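Local coordinates for protein 3-deoxy-manno-octulosonate cytidylyltransferase (Escherichia coli, PDB 1GQC) that catalyses the transfer of a cytidylyl group from CTP to the eight-carbon sugar KDO, giving CMP-KDO, probably for lipopolysaccharide biosynthesis, and releasing diphosphate, at residues I5-R10 and A44-A49; H73-D78 and Q184-L189; L120-L125 and Y176-D181. All coordinates share one frame; numbering follows the deposited sequence.

How the contacts relate
All three contacts touch the bound CMK, contributing to the walls of the substrate site. Contact 1 pairs two parallel strands beside the nucleotide, whereas contact 3 is an antiparallel pairing elsewhere in the same mixed sheet, on the sugar side; their centres lie about 15 Å apart and they do not touch. Contact 2 joins the start of helix 76-84 to the loop after helix 180-184, its centre about 16 Å from that of contact 1 and about 14 Å from that of contact 3. Along the chain contact 1 closes first, and contact 3 then forms between the two segments of contact 2. P8 packs on G76, and T77 OG1 probably hydrogen-bonds Y178 OH, linking helix 76-84 to both strand pairs.

Contact 1: I5-R10 and A44-A49; sequences IVIPAR and AEVWVA. With CMK (cytidine 5'-monophosphate 3-deoxy-beta-D-gulo-oct-2-ulo-pyranosonic acid), chain D.
I5 and I7 pair with V46 and V48 in a parallel ladder, the two strand axes 4.2 Å apart at closest approach. W47 sits at the centre: its N donates to I5 O at 2.8 Å in an almost straight bond, and its O accepts from I7 N. A49 repeats this two residues on, giving its N to I7 O from well above the carbonyl plane and taking A9 N on its O at 2.6 Å. Side chains alternate between the faces. On one, V6 CG1 rests against A49 CB at 3.8 Å; on the other, I7 CD1 reaches both V46 CG1 and V48 CG2. V48 CG1, anti to its backbone N (chi1 180°), stays beside its own carbonyl carbon, on the side where it meets A9 CB at 4.0 Å. Near the strand start, W47 NE1 donates in the indole plane to E45 OE1 at 2.9 Å, arriving above the carboxylate plane, while E45 OE2 forms a salt bridge with K2. Helix 29-38 packs on the face of V46 and V48, and helix 76-84 on that of V6 and A49. Strand 3-8, helix 29-38 and strand 45-50 form a beta-alpha-beta unit of this GT-A-clan nucleotidyltransferase. At the end of the ladder P8 O accepts a weak hydrogen bond from CMK O3'; beyond it the extended side chain brings R10 NE within 3.5 Å of CMK N4C, its guanidinium tied to D51 by a salt bridge. Apolar side chains and paired backbone amides thus build the strands, and P8 O, near the end of the strand, offers the ribose O3' a weak backbone acceptor.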
loop_
_atom_site.group_PDB
_atom_site.type_symbol
_atom_site.label_atom_id
_atom_site.label_comp_id
_atom_site.label_asym_id
_atom_site.label_seq_id
_atom_site.Cartn_x
_atom_site.Cartn_y
_atom_site.Cartn_z
ATOM N N ILE A 5 -5.079 -12.655 25.573
ATOM C CA ILE A 5 -4.715 -13.327 24.336
ATOM C C ILE A 5 -5.808 -14.308 23.965
ATOM O O ILE A 5 -6.305 -15.063 24.791
ATOM C CB ILE A 5 -3.379 -14.124 24.457
ATOM C CG1 ILE A 5 -2.193 -13.172 24.505
ATOM C CG2 ILE A 5 -3.221 -15.073 23.276
ATOM C CD1 ILE A 5 -0.910 -13.860 24.917
ATOM N N VAL A 6 -6.176 -14.289 22.698
ATOM C CA VAL A 6 -7.187 -15.190 22.201
ATOM C C VAL A 6 -6.555 -15.912 21.039
ATOM O O VAL A 6 -5.996 -15.294 20.133
ATOM C CB VAL A 6 -8.438 -14.429 21.723
ATOM C CG1 VAL A 6 -9.501 -15.409 21.233
ATOM C CG2 VAL A 6 -8.994 -13.626 22.853
ATOM N N ILE A 7 -6.623 -17.231 21.080
ATOM C CA ILE A 7 -6.063 -18.050 20.012
ATOM C C ILE A 7 -7.136 -18.770 19.179
ATOM O O ILE A 7 -7.694 -19.791 19.599
ATOM C CB ILE A 7 -5.126 -19.112 20.585
ATOM C CG1 ILE A 7 -4.095 -18.436 21.513
ATOM C CG2 ILE A 7 -4.521 -19.935 19.438
ATOM C CD1 ILE A 7 -3.384 -19.387 22.450
ATOM N N PRO A 8 -7.434 -18.243 17.982
ATOM C CA PRO A 8 -8.430 -18.834 17.079
ATOM C C PRO A 8 -7.997 -20.240 16.663
ATOM O O PRO A 8 -6.866 -20.443 16.244
ATOM C CB PRO A 8 -8.412 -17.896 15.871
ATOM C CG PRO A 8 -7.969 -16.590 16.420
ATOM C CD PRO A 8 -6.892 -16.994 17.420
ATOM N N ALA A 9 -8.887 -21.213 16.735
ATOM C CA ALA A 9 -8.486 -22.552 16.346
ATOM C C ALA A 9 -9.574 -23.301 15.600
ATOM O O ALA A 9 -10.234 -24.184 16.165
ATOM C CB ALA A 9 -8.055 -23.335 17.573
ATOM N N ARG A 10 -9.767 -22.935 14.333
ATOM C CA ARG A 10 -10.750 -23.603 13.477
ATOM C C ARG A 10 -10.212 -25.034 13.311
ATOM O O ARG A 10 -9.000 -25.229 13.276
ATOM C CB ARG A 10 -10.803 -22.908 12.116
ATOM C CG ARG A 10 -12.132 -22.959 11.399
ATOM C CD ARG A 10 -11.938 -22.596 9.928
ATOM N NE ARG A 10 -13.143 -22.077 9.287
ATOM C CZ ARG A 10 -14.340 -22.664 9.314
ATOM N NH1 ARG A 10 -14.520 -23.813 9.957
ATOM N NH2 ARG A 10 -15.369 -22.093 8.697
ATOM N N ALA A 44 -3.480 -10.647 31.193
ATOM C CA ALA A 44 -4.311 -11.121 32.289
ATOM C C ALA A 44 -4.980 -12.473 32.074
ATOM O O ALA A 44 -5.184 -13.213 33.024
ATOM C CB ALA A 44 -5.359 -10.071 32.604
ATOM N N GLU A 45 -5.327 -12.791 30.832
ATOM C CA GLU A 45 -5.996 -14.058 30.514
ATOM C C GLU A 45 -5.651 -14.585 29.133
ATOM O O GLU A 45 -5.432 -13.835 28.185
ATOM C CB GLU A 45 -7.516 -13.924 30.529
ATOM C CG GLU A 45 -8.169 -13.521 31.818
ATOM C CD GLU A 45 -9.654 -13.285 31.604
ATOM O OE1 GLU A 45 -10.369 -14.252 31.263
ATOM O OE2 GLU A 45 -10.106 -12.131 31.755
ATOM N N VAL A 46 -5.667 -15.901 29.020
ATOM C CA VAL A 46 -5.370 -16.557 27.771
ATOM C C VAL A 46 -6.495 -17.499 27.402
ATOM O O VAL A 46 -6.772 -18.446 28.142
ATOM C CB VAL A 46 -4.103 -17.398 27.866
ATOM C CG1 VAL A 46 -3.925 -18.197 26.581
ATOM C CG2 VAL A 46 -2.882 -16.490 28.114
ATOM N N TRP A 47 -7.126 -17.245 26.253
ATOM C CA TRP A 47 -8.210 -18.078 25.747
ATOM C C TRP A 47 -7.913 -18.689 24.372
ATOM O O TRP A 47 -7.096 -18.170 23.614
ATOM C CB TRP A 47 -9.490 -17.262 25.604
ATOM C CG TRP A 47 -10.118 -16.856 26.891
ATOM C CD1 TRP A 47 -9.767 -15.800 27.683
ATOM C CD2 TRP A 47 -11.209 -17.502 27.541
ATOM N NE1 TRP A 47 -10.578 -15.746 28.784
ATOM C CE2 TRP A 47 -11.474 -16.778 28.726
ATOM C CE3 TRP A 47 -11.991 -18.626 27.240
ATOM C CZ2 TRP A 47 -12.495 -17.142 29.620
ATOM C CZ3 TRP A 47 -13.014 -18.996 28.135
ATOM C CH2 TRP A 47 -13.251 -18.249 29.311
ATOM N N VAL A 48 -8.598 -19.784 24.046
ATOM C CA VAL A 48 -8.487 -20.438 22.736
ATOM C C VAL A 48 -9.904 -20.375 22.121
ATOM O O VAL A 48 -10.869 -20.831 22.740
ATOM C CB VAL A 48 -8.069 -21.919 22.871
ATOM C CG1 VAL A 48 -7.968 -22.556 21.502
ATOM C CG2 VAL A 48 -6.750 -22.027 23.573
ATOM N N ALA A 49 -10.045 -19.820 20.920
ATOM C CA ALA A 49 -11.377 -19.699 20.298
ATOM C C ALA A 49 -11.647 -20.682 19.178
ATOM O O ALA A 49 -11.011 -20.622 18.145
ATOM C CB ALA A 49 -11.583 -18.268 19.781
HETATM N N1C CMK D . -9.412 -18.815 11.153
HETATM C C2C CMK D . -10.620 -18.758 11.787
HETATM N N3C CMK D . -11.845 -18.685 10.998
HETATM C C4C CMK D . -11.841 -18.674 9.699
HETATM C C5C CMK D . -10.511 -18.739 9.029
HETATM C C6C CMK D . -9.381 -18.803 9.767
HETATM O O2C CMK D . -10.741 -18.762 12.999
HETATM N N4C CMK D . -12.940 -18.606 8.990
HETATM C "C1'" CMK D . -8.167 -18.876 11.943
HETATM C "C2'" CMK D . -7.189 -20.003 11.538
HETATM O "O2'" CMK D . -7.618 -21.255 12.105
HETATM C "C3'" CMK D . -5.836 -19.500 12.061
HETATM C "C4'" CMK D . -6.015 -17.963 12.053
HETATM O "O4'" CMK D . -7.390 -17.696 11.807
HETATM O "O3'" CMK D . -5.591 -19.923 13.425
HETATM C "C5'" CMK D . -5.202 -17.209 10.984
HETATM O "O5'" CMK D . -5.337 -17.771 9.688
HETATM P PA CMK D . -4.285 -18.176 8.563
HETATM O O1A CMK D . -3.422 -19.339 8.952
HETATM O O2A CMK D . -5.031 -18.534 7.317
HETATM O O6 CMK D . -2.434 -14.805 7.872
HETATM C C2 CMK D . -3.435 -15.773 7.441
HETATM O O2 CMK D . -3.336 -16.937 8.257
HETATM C C3 CMK D . -4.871 -15.145 7.516
HETATM C C4 CMK D . -4.908 -13.837 6.678
HETATM O O4 CMK D . -6.226 -13.284 6.747
HETATM C C5 CMK D . -3.824 -12.841 7.248
HETATM C C6 CMK D . -2.419 -13.541 7.127
HETATM C C7 CMK D . -1.285 -12.638 7.673
HETATM C C1 CMK D . -3.065 -16.349 6.046
HETATM O O1X CMK D . -1.896 -16.960 5.966
HETATM O O1Y CMK D . -3.786 -16.282 5.067
HETATM O O5 CMK D . -4.086 -12.531 8.638
HETATM C C8 CMK D . -0.009 -13.463 8.052
HETATM O O8 CMK D . 0.315 -14.346 6.972
HETATM O O7 CMK D . -0.950 -11.679 6.657
#

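Contact 2: H73-D78 and Q184-L189; sequences HESGTD and QNYSQL. With CMK (cytidine 5'-monophosphate 3-deoxy-beta-D-gulo-oct-2-ulo-pyranosonic acid), chain D.
T77 and Y186 meet at about a right angle, the methyl of the threonine lying over one face of the phenol ring. Y186 CB carries CG anti to the backbone N (chi1 174°), which sends the ring from the turn toward helix 76-84. Its CG comes under T77 CG2, which stands 3.4 Å from the ring centroid in a CH-pi contact, offset toward the rim. CD2 and CE2 are shared between T77 CG2 and D78 OD1, which approaches CE2 obliquely at 3.3 Å. CZ passes T77 CB at 3.8 Å, and OH, at the tip, makes a weak hydrogen bond to E201 O. Y186 opens a type I turn that runs to L189, and its ring faces the first turn of helix 76-84, where S75 is the N-cap: D78 N donates to S75 OG at 3.2 Å, and S75 OG in return donates to D78 OD2 from above the carboxylate plane. The other carboxylate oxygen, D78 OD1, takes S187 OG at 3.0 Å on its anti side, near the carboxylate plane, and also forms a salt bridge with R204, which bonds Y186 O as well. A water donates to both D78 O and S187 OG, adding a second link between helix and turn. Just ahead of the cap, H73 O accepts from N4C of the bound CMK at 2.8 Å, a bond consistent with recognition of the cytosine amino group.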
loop_
_atom_site.group_PDB
_atom_site.type_symbol
_atom_site.label_atom_id
_atom_site.label_comp_id
_atom_site.label_asym_id
_atom_site.label_seq_id
_atom_site.Cartn_x
_atom_site.Cartn_y
_atom_site.Cartn_z
ATOM N N HIS A 73 -17.982 -17.764 10.869
ATOM C CA HIS A 73 -17.014 -16.663 10.889
ATOM C C HIS A 73 -16.071 -16.728 9.662
ATOM O O HIS A 73 -15.578 -17.800 9.311
ATOM C CB HIS A 73 -16.190 -16.694 12.186
ATOM C CG HIS A 73 -16.876 -16.065 13.362
ATOM N ND1 HIS A 73 -17.195 -14.724 13.410
ATOM C CD2 HIS A 73 -17.277 -16.589 14.548
ATOM C CE1 HIS A 73 -17.762 -14.450 14.572
ATOM N NE2 HIS A 73 -17.823 -15.562 15.281
ATOM N N GLU A 74 -15.830 -15.579 9.030
ATOM C CA GLU A 74 -14.968 -15.479 7.838
ATOM C C GLU A 74 -13.469 -15.421 8.130
ATOM O O GLU A 74 -12.667 -15.810 7.289
ATOM C CB GLU A 74 -15.330 -14.244 7.005
ATOM C CG GLU A 74 -16.700 -14.260 6.334
ATOM C CD GLU A 74 -16.837 -15.340 5.281
ATOM O OE1 GLU A 74 -15.904 -15.505 4.464
ATOM O OE2 GLU A 74 -17.890 -16.016 5.262
ATOM N N SER A 75 -13.098 -14.915 9.307
ATOM C CA SER A 75 -11.686 -14.821 9.696
ATOM C C SER A 75 -11.443 -14.965 11.204
ATOM O O SER A 75 -12.379 -14.987 12.004
ATOM C CB SER A 75 -11.091 -13.488 9.232
ATOM O OG SER A 75 -11.594 -12.402 9.998
ATOM N N GLY A 76 -10.168 -15.065 11.575
ATOM C CA GLY A 76 -9.807 -15.168 12.969
ATOM C C GLY A 76 -10.215 -13.896 13.680
ATOM O O GLY A 76 -10.776 -13.957 14.768
ATOM N N THR A 77 -9.951 -12.745 13.070
ATOM C CA THR A 77 -10.311 -11.469 13.677
ATOM C C THR A 77 -11.821 -11.332 13.887
ATOM O O THR A 77 -12.262 -10.742 14.890
ATOM C CB THR A 77 -9.838 -10.306 12.832
ATOM O OG1 THR A 77 -8.418 -10.390 12.667
ATOM C CG2 THR A 77 -10.198 -8.994 13.490
ATOM N N ASP A 78 -12.614 -11.853 12.947
ATOM C CA ASP A 78 -14.068 -11.807 13.095
ATOM C C ASP A 78 -14.409 -12.684 14.307
ATOM O O ASP A 78 -15.233 -12.311 15.149
ATOM C CB ASP A 78 -14.793 -12.343 11.839
ATOM C CG ASP A 78 -14.755 -11.366 10.659
ATOM O OD1 ASP A 78 -15.205 -10.205 10.834
ATOM O OD2 ASP A 78 -14.283 -11.761 9.560
ATOM N N GLN A 184 -14.788 -3.934 18.238
ATOM C CA GLN A 184 -16.197 -3.613 18.428
ATOM C C GLN A 184 -16.887 -3.285 17.121
ATOM O O GLN A 184 -18.101 -3.417 17.010
ATOM C CB GLN A 184 -16.377 -2.457 19.420
ATOM C CG GLN A 184 -16.163 -2.865 20.856
ATOM C CD GLN A 184 -16.402 -1.722 21.831
ATOM O OE1 GLN A 184 -15.898 -0.619 21.647
ATOM N NE2 GLN A 184 -17.168 -1.990 22.882
ATOM N N ASN A 185 -16.130 -2.848 16.128
ATOM C CA ASN A 185 -16.762 -2.568 14.852
ATOM C C ASN A 185 -15.966 -3.068 13.666
ATOM O O ASN A 185 -15.968 -2.459 12.603
ATOM C CB ASN A 185 -17.083 -1.076 14.717
ATOM C CG ASN A 185 -15.931 -0.199 15.092
ATOM O OD1 ASN A 185 -16.125 0.938 15.513
ATOM N ND2 ASN A 185 -14.714 -0.716 14.937
ATOM N N TYR A 186 -15.305 -4.204 13.845
ATOM C CA TYR A 186 -14.520 -4.775 12.775
ATOM C C TYR A 186 -15.432 -5.516 11.819
ATOM O O TYR A 186 -15.193 -5.562 10.606
ATOM C CB TYR A 186 -13.493 -5.746 13.331
ATOM C CG TYR A 186 -12.747 -6.472 12.248
ATOM C CD1 TYR A 186 -11.735 -5.841 11.535
ATOM C CD2 TYR A 186 -13.039 -7.800 11.947
ATOM C CE1 TYR A 186 -11.021 -6.521 10.554
ATOM C CE2 TYR A 186 -12.337 -8.483 10.970
ATOM C CZ TYR A 186 -11.322 -7.840 10.277
ATOM O OH TYR A 186 -10.583 -8.522 9.332
ATOM N N SER A 187 -16.470 -6.123 12.377
ATOM C CA SER A 187 -17.418 -6.856 11.563
ATOM C C SER A 187 -18.456 -5.932 10.926
ATOM O O SER A 187 -19.322 -6.401 10.185
ATOM C CB SER A 187 -18.086 -7.962 12.382
ATOM O OG SER A 187 -17.132 -8.959 12.731
ATOM N N GLN A 188 -18.364 -4.626 11.197
ATOM C CA GLN A 188 -19.280 -3.651 10.579
ATOM C C GLN A 188 -18.495 -2.742 9.627
ATOM O O GLN A 188 -18.952 -1.659 9.255
ATOM C CB GLN A 188 -20.009 -2.773 11.624
ATOM C CG GLN A 188 -20.981 -3.523 12.523
ATOM C CD GLN A 188 -20.271 -4.491 13.492
ATOM O OE1 GLN A 188 -19.500 -4.068 14.350
ATOM N NE2 GLN A 188 -20.536 -5.790 13.349
ATOM N N LEU A 189 -17.297 -3.162 9.251
ATOM C CA LEU A 189 -16.512 -2.350 8.332
ATOM C C LEU A 189 -16.902 -2.716 6.909
ATOM O O LEU A 189 -17.157 -3.889 6.611
ATOM C CB LEU A 189 -15.011 -2.594 8.519
ATOM C CG LEU A 189 -14.343 -2.152 9.819
ATOM C CD1 LEU A 189 -12.827 -2.401 9.693
ATOM C CD2 LEU A 189 -14.629 -0.680 10.085
HETATM N N1C CMK D . -9.412 -18.815 11.153
HETATM C C2C CMK D . -10.620 -18.758 11.787
HETATM N N3C CMK D . -11.845 -18.685 10.998
HETATM C C4C CMK D . -11.841 -18.674 9.699
HETATM C C5C CMK D . -10.511 -18.739 9.029
HETATM C C6C CMK D . -9.381 -18.803 9.767
HETATM O O2C CMK D . -10.741 -18.762 12.999
HETATM N N4C CMK D . -12.940 -18.606 8.990
HETATM C "C1'" CMK D . -8.167 -18.876 11.943
HETATM C "C2'" CMK D . -7.189 -20.003 11.538
HETATM O "O2'" CMK D . -7.618 -21.255 12.105
HETATM C "C3'" CMK D . -5.836 -19.500 12.061
HETATM C "C4'" CMK D . -6.015 -17.963 12.053
HETATM O "O4'" CMK D . -7.390 -17.696 11.807
HETATM O "O3'" CMK D . -5.591 -19.923 13.425
HETATM C "C5'" CMK D . -5.202 -17.209 10.984
HETATM O "O5'" CMK D . -5.337 -17.771 9.688
HETATM P PA CMK D . -4.285 -18.176 8.563
HETATM O O1A CMK D . -3.422 -19.339 8.952
HETATM O O2A CMK D . -5.031 -18.534 7.317
HETATM O O6 CMK D . -2.434 -14.805 7.872
HETATM C C2 CMK D . -3.435 -15.773 7.441
HETATM O O2 CMK D . -3.336 -16.937 8.257
HETATM C C3 CMK D . -4.871 -15.145 7.516
HETATM C C4 CMK D . -4.908 -13.837 6.678
HETATM O O4 CMK D . -6.226 -13.284 6.747
HETATM C C5 CMK D . -3.824 -12.841 7.248
HETATM C C6 CMK D . -2.419 -13.541 7.127
HETATM C C7 CMK D . -1.285 -12.638 7.673
HETATM C C1 CMK D . -3.065 -16.349 6.046
HETATM O O1X CMK D . -1.896 -16.960 5.966
HETATM O O1Y CMK D . -3.786 -16.282 5.067
HETATM O O5 CMK D . -4.086 -12.531 8.638
HETATM C C8 CMK D . -0.009 -13.463 8.052
HETATM O O8 CMK D . 0.315 -14.346 6.972
HETATM O O7 CMK D . -0.950 -11.679 6.657
HETATM O O HOH W 1 -17.653 -11.346 14.471
#

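Contact 3: L120-L125 and Y176-D181; sequences LPVATL and YAYRRD. With CMK (cytidine 5'-monophosphate 3-deoxy-beta-D-gulo-oct-2-ulo-pyranosonic acid), chain D.
Strands 122-125 and 176-179 run antiparallel, their axes 4.7 Å apart at closest approach and their directions at 172°. They belong to the mixed sheet of the cytidylyltransferase fold, with strand 122-129 held between strands 169-179 and 212-216. A123 and A177 form the hydrogen-bonded pair, each N giving to the other's O at 2.9 Å. In the neighbouring pair, V122 and Y178, the two side chains lie side by side, V122 CG2 meeting Y178 CD1 at 3.8 Å. V122 CG1, anti to its backbone N (chi1 173°), instead leans toward Y176 CD2. Y178 OH goes on to T77 and N94, whereas Y176 OH lies 2.9 Å from CMK O5, a hydrogen bond left doubtful because the hydroxyl crowds another atom. At the end of the strand R179 N donates to P121 O, and the side chain, bent at chi2 and chi3, swings back toward L120 and gives further bonds to D117 O and M114 O. A methionine in its place would probably leave the carbonyls of L120, D117 and M114 without their charged donor. R179 NH1 donates a hydrogen bond to L120 O at 2.7 Å, in the carbonyl plane and on a lone pair.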
loop_
_atom_site.group_PDB
_atom_site.type_symbol
_atom_site.label_atom_id
_atom_site.label_comp_id
_atom_site.label_asym_id
_atom_site.label_seq_id
_atom_site.Cartn_x
_atom_site.Cartn_y
_atom_site.Cartn_z
ATOM N N LEU A 120 -2.401 4.082 19.051
ATOM C CA LEU A 120 -2.218 3.068 18.012
ATOM C C LEU A 120 -3.354 2.060 18.076
ATOM O O LEU A 120 -3.543 1.404 19.096
ATOM C CB LEU A 120 -0.879 2.354 18.196
ATOM C CG LEU A 120 -0.572 1.218 17.218
ATOM C CD1 LEU A 120 -0.701 1.716 15.785
ATOM C CD2 LEU A 120 0.826 0.687 17.476
ATOM N N PRO A 121 -4.128 1.929 16.984
ATOM C CA PRO A 121 -5.270 1.005 16.892
ATOM C C PRO A 121 -4.901 -0.473 16.802
ATOM O O PRO A 121 -5.446 -1.317 17.514
ATOM C CB PRO A 121 -5.999 1.487 15.628
ATOM C CG PRO A 121 -5.595 2.922 15.508
ATOM C CD PRO A 121 -4.130 2.852 15.838
ATOM N N VAL A 122 -3.962 -0.782 15.928
ATOM C CA VAL A 122 -3.551 -2.152 15.735
ATOM C C VAL A 122 -2.043 -2.219 15.564
ATOM O O VAL A 122 -1.424 -1.318 14.964
ATOM C CB VAL A 122 -4.219 -2.747 14.477
ATOM C CG1 VAL A 122 -3.656 -4.119 14.165
ATOM C CG2 VAL A 122 -5.728 -2.826 14.688
ATOM N N ALA A 123 -1.461 -3.288 16.105
ATOM C CA ALA A 123 -0.037 -3.525 15.992
ATOM C C ALA A 123 0.176 -4.957 15.508
ATOM O O ALA A 123 -0.636 -5.835 15.792
ATOM C CB ALA A 123 0.624 -3.325 17.337
ATOM N N THR A 124 1.258 -5.192 14.776
ATOM C CA THR A 124 1.569 -6.534 14.293
ATOM C C THR A 124 3.088 -6.671 14.181
ATOM O O THR A 124 3.816 -5.705 14.434
ATOM C CB THR A 124 0.918 -6.826 12.926
ATOM O OG1 THR A 124 1.085 -8.215 12.623
ATOM C CG2 THR A 124 1.572 -5.981 11.802
ATOM N N LEU A 125 3.555 -7.862 13.798
ATOM C CA LEU A 125 4.980 -8.165 13.671
ATOM C C LEU A 125 5.484 -8.455 12.239
ATOM O O LEU A 125 4.714 -8.865 11.369
ATOM C CB LEU A 125 5.297 -9.371 14.548
ATOM C CG LEU A 125 5.080 -9.295 16.057
ATOM C CD1 LEU A 125 5.411 -10.638 16.661
ATOM C CD2 LEU A 125 5.973 -8.234 16.662
ATOM N N TYR A 176 -1.561 -10.291 15.830
ATOM C CA TYR A 176 -2.126 -8.962 15.931
ATOM C C TYR A 176 -2.513 -8.565 17.357
ATOM O O TYR A 176 -2.902 -9.394 18.189
ATOM C CB TYR A 176 -3.376 -8.820 15.056
ATOM C CG TYR A 176 -3.227 -9.117 13.582
ATOM C CD1 TYR A 176 -3.604 -10.355 13.066
ATOM C CD2 TYR A 176 -2.830 -8.124 12.684
ATOM C CE1 TYR A 176 -3.614 -10.599 11.701
ATOM C CE2 TYR A 176 -2.832 -8.353 11.312
ATOM C CZ TYR A 176 -3.230 -9.594 10.822
ATOM O OH TYR A 176 -3.274 -9.843 9.466
ATOM N N ALA A 177 -2.412 -7.272 17.618
ATOM C CA ALA A 177 -2.810 -6.704 18.886
ATOM C C ALA A 177 -3.758 -5.580 18.485
ATOM O O ALA A 177 -3.402 -4.756 17.631
ATOM C CB ALA A 177 -1.619 -6.145 19.601
ATOM N N TYR A 178 -4.963 -5.558 19.065
ATOM C CA TYR A 178 -5.909 -4.497 18.743
ATOM C C TYR A 178 -6.532 -3.843 19.981
ATOM O O TYR A 178 -6.744 -4.479 21.010
ATOM C CB TYR A 178 -7.077 -4.984 17.872
ATOM C CG TYR A 178 -6.924 -6.269 17.086
ATOM C CD1 TYR A 178 -7.078 -6.277 15.695
ATOM C CD2 TYR A 178 -6.763 -7.492 17.733
ATOM C CE1 TYR A 178 -7.084 -7.463 14.979
ATOM C CE2 TYR A 178 -6.769 -8.690 17.030
ATOM C CZ TYR A 178 -6.930 -8.670 15.652
ATOM O OH TYR A 178 -6.935 -9.858 14.958
ATOM N N ARG A 179 -6.823 -2.555 19.869
ATOM C CA ARG A 179 -7.506 -1.839 20.932
ATOM C C ARG A 179 -8.919 -2.444 20.889
ATOM O O ARG A 179 -9.354 -2.941 19.842
ATOM C CB ARG A 179 -7.628 -0.359 20.581
ATOM C CG ARG A 179 -7.179 0.580 21.642
ATOM C CD ARG A 179 -5.724 0.869 21.450
ATOM N NE ARG A 179 -5.013 0.906 22.720
ATOM C CZ ARG A 179 -3.719 1.185 22.838
ATOM N NH1 ARG A 179 -2.993 1.461 21.752
ATOM N NH2 ARG A 179 -3.155 1.168 24.046
ATOM N N ARG A 180 -9.647 -2.376 22.004
ATOM C CA ARG A 180 -11.012 -2.909 22.057
ATOM C C ARG A 180 -11.925 -2.269 21.021
ATOM O O ARG A 180 -12.699 -2.961 20.370
ATOM C CB ARG A 180 -11.618 -2.708 23.450
ATOM C CG ARG A 180 -13.049 -3.221 23.609
ATOM C CD ARG A 180 -13.499 -3.078 25.063
ATOM N NE ARG A 180 -14.913 -3.389 25.258
ATOM C CZ ARG A 180 -15.398 -4.595 25.554
ATOM N NH1 ARG A 180 -14.571 -5.623 25.694
ATOM N NH2 ARG A 180 -16.715 -4.774 25.704
ATOM N N ASP A 181 -11.831 -0.959 20.851
ATOM C CA ASP A 181 -12.713 -0.304 19.903
ATOM C C ASP A 181 -12.549 -0.771 18.442
ATOM O O ASP A 181 -13.510 -0.726 17.661
ATOM C CB ASP A 181 -12.598 1.222 20.024
ATOM C CG ASP A 181 -11.268 1.743 19.575
ATOM O OD1 ASP A 181 -10.316 1.729 20.383
ATOM O OD2 ASP A 181 -11.181 2.162 18.403
HETATM N N1C CMK D . -9.412 -18.815 11.153
HETATM C C2C CMK D . -10.620 -18.758 11.787
HETATM N N3C CMK D . -11.845 -18.685 10.998
HETATM C C4C CMK D . -11.841 -18.674 9.699
HETATM C C5C CMK D . -10.511 -18.739 9.029
HETATM C C6C CMK D . -9.381 -18.803 9.767
HETATM O O2C CMK D . -10.741 -18.762 12.999
HETATM N N4C CMK D . -12.940 -18.606 8.990
HETATM C "C1'" CMK D . -8.167 -18.876 11.943
HETATM C "C2'" CMK D . -7.189 -20.003 11.538
HETATM O "O2'" CMK D . -7.618 -21.255 12.105
HETATM C "C3'" CMK D . -5.836 -19.500 12.061
HETATM C "C4'" CMK D . -6.015 -17.963 12.053
HETATM O "O4'" CMK D . -7.390 -17.696 11.807
HETATM O "O3'" CMK D . -5.591 -19.923 13.425
HETATM C "C5'" CMK D . -5.202 -17.209 10.984
HETATM O "O5'" CMK D . -5.337 -17.771 9.688
HETATM P PA CMK D . -4.285 -18.176 8.563
HETATM O O1A CMK D . -3.422 -19.339 8.952
HETATM O O2A CMK D . -5.031 -18.534 7.317
HETATM O O6 CMK D . -2.434 -14.805 7.872
HETATM C C2 CMK D . -3.435 -15.773 7.441
HETATM O O2 CMK D . -3.336 -16.937 8.257
HETATM C C3 CMK D . -4.871 -15.145 7.516
HETATM C C4 CMK D . -4.908 -13.837 6.678
HETATM O O4 CMK D . -6.226 -13.284 6.747
HETATM C C5 CMK D . -3.824 -12.841 7.248
HETATM C C6 CMK D . -2.419 -13.541 7.127
HETATM C C7 CMK D . -1.285 -12.638 7.673
HETATM C C1 CMK D . -3.065 -16.349 6.046
HETATM O O1X CMK D . -1.896 -16.960 5.966
HETATM O O1Y CMK D . -3.786 -16.282 5.067
HETATM O O5 CMK D . -4.086 -12.531 8.638
HETATM C C8 CMK D . -0.009 -13.463 8.052
HETATM O O8 CMK D . 0.315 -14.346 6.972
HETATM O O7 CMK D . -0.950 -11.679 6.657
#